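Local coordinates for protein CurF (Lyngbya majuscula, PDB 5DP2) that probably forms the cyclopropane ring in curacin A biosynthesis, as an NADP-binding enoyl reductase domain of a polyketide synthase, at residues Pro310-Ser318 with Ile334-Pro342. Numbering follows the deposited sequence. Where two conformers were deposited one is given.
Sequences PLPYKVFPS and IGKIVVTMP
K314 and F316 do the stitching between two parallel strands, 313-317 and 336-340: each offers its N-H and its carbonyl to the partner. K336 N opens the series on P312 O. K314 N then donates to K336 O and K314 O accepts from V338 N at 2.9 Å, the latter bond nearly straight at 175°. F316 repeats this with V338 O and T340 N. G335 CA also lies 3.3 Å from P312 O, a CA-H...O contact, and its backbone angles (phi 89°) suit glycine.

The tight part is on the face of F316, I337 and V339. In one of its two conformers, I337 has chi1 -60°, which turns CG2 obliquely against the F316 ring, 3.6 Å from both CD1 and CE1; H327 of helix 321-329 meets that ring edge-to-face, and the same helix covers I337. K314 starts from this face too, but its chain leads outward to solvent. The other face is looser: Y313 and V315 are exposed, the Y313 ring leads away and meets V338 CG2 mainly through CB, at 4.1 Å, while V315 CG1 crosses T340 CG2 at 3.7 Å, with V134 touching both residues.

This is a right-handed beta-alpha-beta crossover through helix 321-329. Strand 336-340 is the inner one, its other edge bonded to strand 39-48, while K336 sends its amine to E83, N49 and S142 beside the bound NADP. The chemistry implies that backbone hydrogen bonds, with mostly apolar side chains packed on both faces, join edge strand 313-317 to 336-340 and so to the sheet.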
loop_
_atom_site.group_PDB
_atom_site.type_symbol
_atom_site.label_atom_id
_atom_site.label_comp_id
_atom_site.label_asym_id
_atom_site.label_seq_id
_atom_site.Cartn_x
_atom_site.Cartn_y
_atom_site.Cartn_z
ATOM N N PRO A 310 -5.963 -6.113 -11.103
ATOM C CA PRO A 310 -6.396 -5.191 -10.071
ATOM C C PRO A 310 -6.883 -5.945 -8.844
ATOM O O PRO A 310 -7.414 -7.072 -8.921
ATOM C CB PRO A 310 -7.559 -4.430 -10.711
ATOM C CG PRO A 310 -7.407 -4.623 -12.159
ATOM C CD PRO A 310 -6.660 -5.888 -12.385
ATOM N N LEU A 311 -6.731 -5.313 -7.682
ATOM C CA LEU A 311 -7.306 -5.881 -6.452
ATOM C C LEU A 311 -8.811 -5.803 -6.473
ATOM O O LEU A 311 -9.384 -4.925 -7.123
ATOM C CB LEU A 311 -6.786 -5.117 -5.229
ATOM C CG LEU A 311 -5.282 -5.053 -5.066
ATOM C CD1 LEU A 311 -4.950 -4.349 -3.753
ATOM C CD2 LEU A 311 -4.634 -6.439 -5.170
ATOM N N PRO A 312 -9.482 -6.668 -5.690
ATOM C CA PRO A 312 -10.898 -6.406 -5.354
ATOM C C PRO A 312 -11.018 -5.000 -4.776
ATOM O O PRO A 312 -10.098 -4.548 -4.077
ATOM C CB PRO A 312 -11.224 -7.487 -4.306
ATOM C CG PRO A 312 -10.214 -8.557 -4.563
ATOM C CD PRO A 312 -8.978 -7.822 -4.936
ATOM N N TYR A 313 -12.135 -4.358 -5.043
ATOM C CA TYR A 313 -12.297 -2.988 -4.553
ATOM C C TYR A 313 -13.754 -2.688 -4.238
ATOM O O TYR A 313 -14.677 -3.359 -4.685
ATOM C CB TYR A 313 -11.743 -1.957 -5.554
ATOM C CG TYR A 313 -12.435 -1.941 -6.904
ATOM C CD1 TYR A 313 -13.672 -1.293 -7.073
ATOM C CD2 TYR A 313 -11.902 -2.619 -7.994
ATOM C CE1 TYR A 313 -14.330 -1.306 -8.291
ATOM C CE2 TYR A 313 -12.538 -2.624 -9.226
ATOM C CZ TYR A 313 -13.754 -1.966 -9.370
ATOM O OH TYR A 313 -14.404 -1.987 -10.587
ATOM N N LYS A 314 -13.923 -1.619 -3.464
ATOM C CA LYS A 314 -15.211 -1.014 -3.186
ATOM C C LYS A 314 -15.077 0.497 -3.402
ATOM O O LYS A 314 -14.130 1.105 -2.870
ATOM C CB LYS A 314 -15.686 -1.301 -1.765
ATOM C CG LYS A 314 -17.078 -0.709 -1.528
ATOM C CD LYS A 314 -17.668 -1.059 -0.180
ATOM C CE LYS A 314 -18.944 -0.311 0.079
ATOM N NZ LYS A 314 -20.052 -0.871 -0.724
ATOM N N VAL A 315 -15.999 1.065 -4.175
ATOM C CA VAL A 315 -15.948 2.489 -4.515
ATOM C C VAL A 315 -16.849 3.298 -3.582
ATOM O O VAL A 315 -17.980 2.894 -3.257
ATOM C CB VAL A 315 -16.381 2.725 -5.966
ATOM C CG1 VAL A 315 -16.542 4.204 -6.303
ATOM C CG2 VAL A 315 -15.423 2.084 -6.929
ATOM N N PHE A 316 -16.334 4.462 -3.159
ATOM C CA PHE A 316 -17.096 5.483 -2.477
ATOM C C PHE A 316 -16.958 6.781 -3.246
ATOM O O PHE A 316 -15.843 7.133 -3.664
ATOM C CB PHE A 316 -16.542 5.728 -1.053
ATOM C CG PHE A 316 -16.781 4.592 -0.095
ATOM C CD1 PHE A 316 -16.009 3.455 -0.128
ATOM C CD2 PHE A 316 -17.752 4.681 0.883
ATOM C CE1 PHE A 316 -16.228 2.407 0.756
ATOM C CE2 PHE A 316 -17.983 3.627 1.760
ATOM C CZ PHE A 316 -17.217 2.497 1.697
ATOM N N PRO A 317 -18.034 7.553 -3.407
ATOM C CA PRO A 317 -17.876 8.891 -3.977
ATOM C C PRO A 317 -17.171 9.809 -2.970
ATOM O O PRO A 317 -17.207 9.594 -1.770
ATOM C CB PRO A 317 -19.325 9.321 -4.209
ATOM C CG PRO A 317 -20.076 8.639 -3.100
ATOM C CD PRO A 317 -19.421 7.289 -2.979
ATOM N N SER A 318 -16.580 10.890 -3.485
ATOM C CA SER A 318 -15.842 11.818 -2.649
ATOM C C SER A 318 -16.656 12.402 -1.498
ATOM O O SER A 318 -16.094 12.633 -0.415
ATOM C CB SER A 318 -15.281 12.968 -3.489
ATOM O OG SER A 318 -16.326 13.688 -4.135
ATOM N N ILE A 334 -12.330 -6.404 1.496
ATOM C CA ILE A 334 -11.333 -7.261 0.864
ATOM C C ILE A 334 -10.664 -6.398 -0.212
ATOM O O ILE A 334 -11.368 -5.865 -1.088
ATOM C CB ILE A 334 -11.954 -8.496 0.184
ATOM C CG1 ILE A 334 -12.811 -9.310 1.152
ATOM C CG2 ILE A 334 -10.872 -9.318 -0.515
ATOM C CD1 ILE A 334 -12.007 -10.075 2.153
ATOM N N GLY A 335 -9.347 -6.251 -0.167
ATOM C CA GLY A 335 -8.663 -5.476 -1.216
ATOM C C GLY A 335 -8.565 -4.002 -0.878
ATOM O O GLY A 335 -8.009 -3.637 0.179
ATOM N N LYS A 336 -9.074 -3.157 -1.773
ATOM C CA LYS A 336 -8.853 -1.722 -1.729
ATOM C C LYS A 336 -10.184 -0.948 -1.579
ATOM O O LYS A 336 -11.204 -1.338 -2.158
ATOM C CB LYS A 336 -8.109 -1.256 -3.007
ATOM C CG LYS A 336 -7.210 -0.013 -2.837
ATOM C CD LYS A 336 -5.880 -0.342 -2.173
ATOM C CE LYS A 336 -5.015 0.907 -1.939
ATOM N NZ LYS A 336 -3.674 0.584 -1.357
ATOM N N ILE A 337 -10.114 0.190 -0.881
ATOM C CA ILE A 337 -11.221 1.127 -0.844
ATOM C C ILE A 337 -10.820 2.323 -1.693
ATOM O O ILE A 337 -9.778 2.940 -1.450
ATOM C CB ILE A 337 -11.530 1.475 0.601
ATOM C CG1 ILE A 337 -11.906 0.187 1.357
ATOM C CG2 ILE A 337 -12.636 2.523 0.654
ATOM C CD1 ILE A 337 -11.668 0.299 2.837
ATOM N N VAL A 338 -11.618 2.567 -2.736
ATOM C CA VAL A 338 -11.282 3.583 -3.749
ATOM C C VAL A 338 -12.319 4.687 -3.726
ATOM O O VAL A 338 -13.507 4.429 -3.794
ATOM C CB VAL A 338 -11.203 2.949 -5.162
ATOM C CG1 VAL A 338 -10.901 3.996 -6.218
ATOM C CG2 VAL A 338 -10.153 1.832 -5.206
ATOM N N VAL A 339 -11.836 5.947 -3.671
ATOM C CA VAL A 339 -12.713 7.115 -3.679
ATOM C C VAL A 339 -12.651 7.758 -5.073
ATOM O O VAL A 339 -11.569 8.018 -5.610
ATOM C CB VAL A 339 -12.287 8.111 -2.579
ATOM C CG1 VAL A 339 -13.117 9.388 -2.628
ATOM C CG2 VAL A 339 -12.401 7.434 -1.215
ATOM N N THR A 340 -13.806 8.014 -5.682
ATOM C CA THR A 340 -13.854 8.694 -6.958
ATOM C C THR A 340 -14.027 10.189 -6.751
ATOM O O THR A 340 -14.766 10.643 -5.874
ATOM C CB THR A 340 -14.963 8.146 -7.858
ATOM O OG1 THR A 340 -16.204 8.171 -7.165
ATOM C CG2 THR A 340 -14.637 6.728 -8.291
ATOM N N MET A 341 -13.381 10.954 -7.609
ATOM C CA MET A 341 -13.568 12.402 -7.544
ATOM C C MET A 341 -14.695 12.889 -8.498
ATOM O O MET A 341 -14.989 12.210 -9.490
ATOM C CB MET A 341 -12.239 13.078 -7.777
ATOM C CG MET A 341 -11.232 12.750 -6.687
ATOM S SD MET A 341 -11.689 13.409 -5.054
ATOM C CE MET A 341 -11.251 15.136 -5.289
ATOM N N PRO A 342 -15.370 14.028 -8.198
ATOM C CA PRO A 342 -16.352 14.528 -9.175
ATOM C C PRO A 342 -15.771 14.776 -10.574
ATOM O O PRO A 342 -14.619 15.194 -10.698
ATOM C CB PRO A 342 -16.768 15.873 -8.592
ATOM C CG PRO A 342 -16.404 15.842 -7.153
ATOM C CD PRO A 342 -15.274 14.885 -7.006
#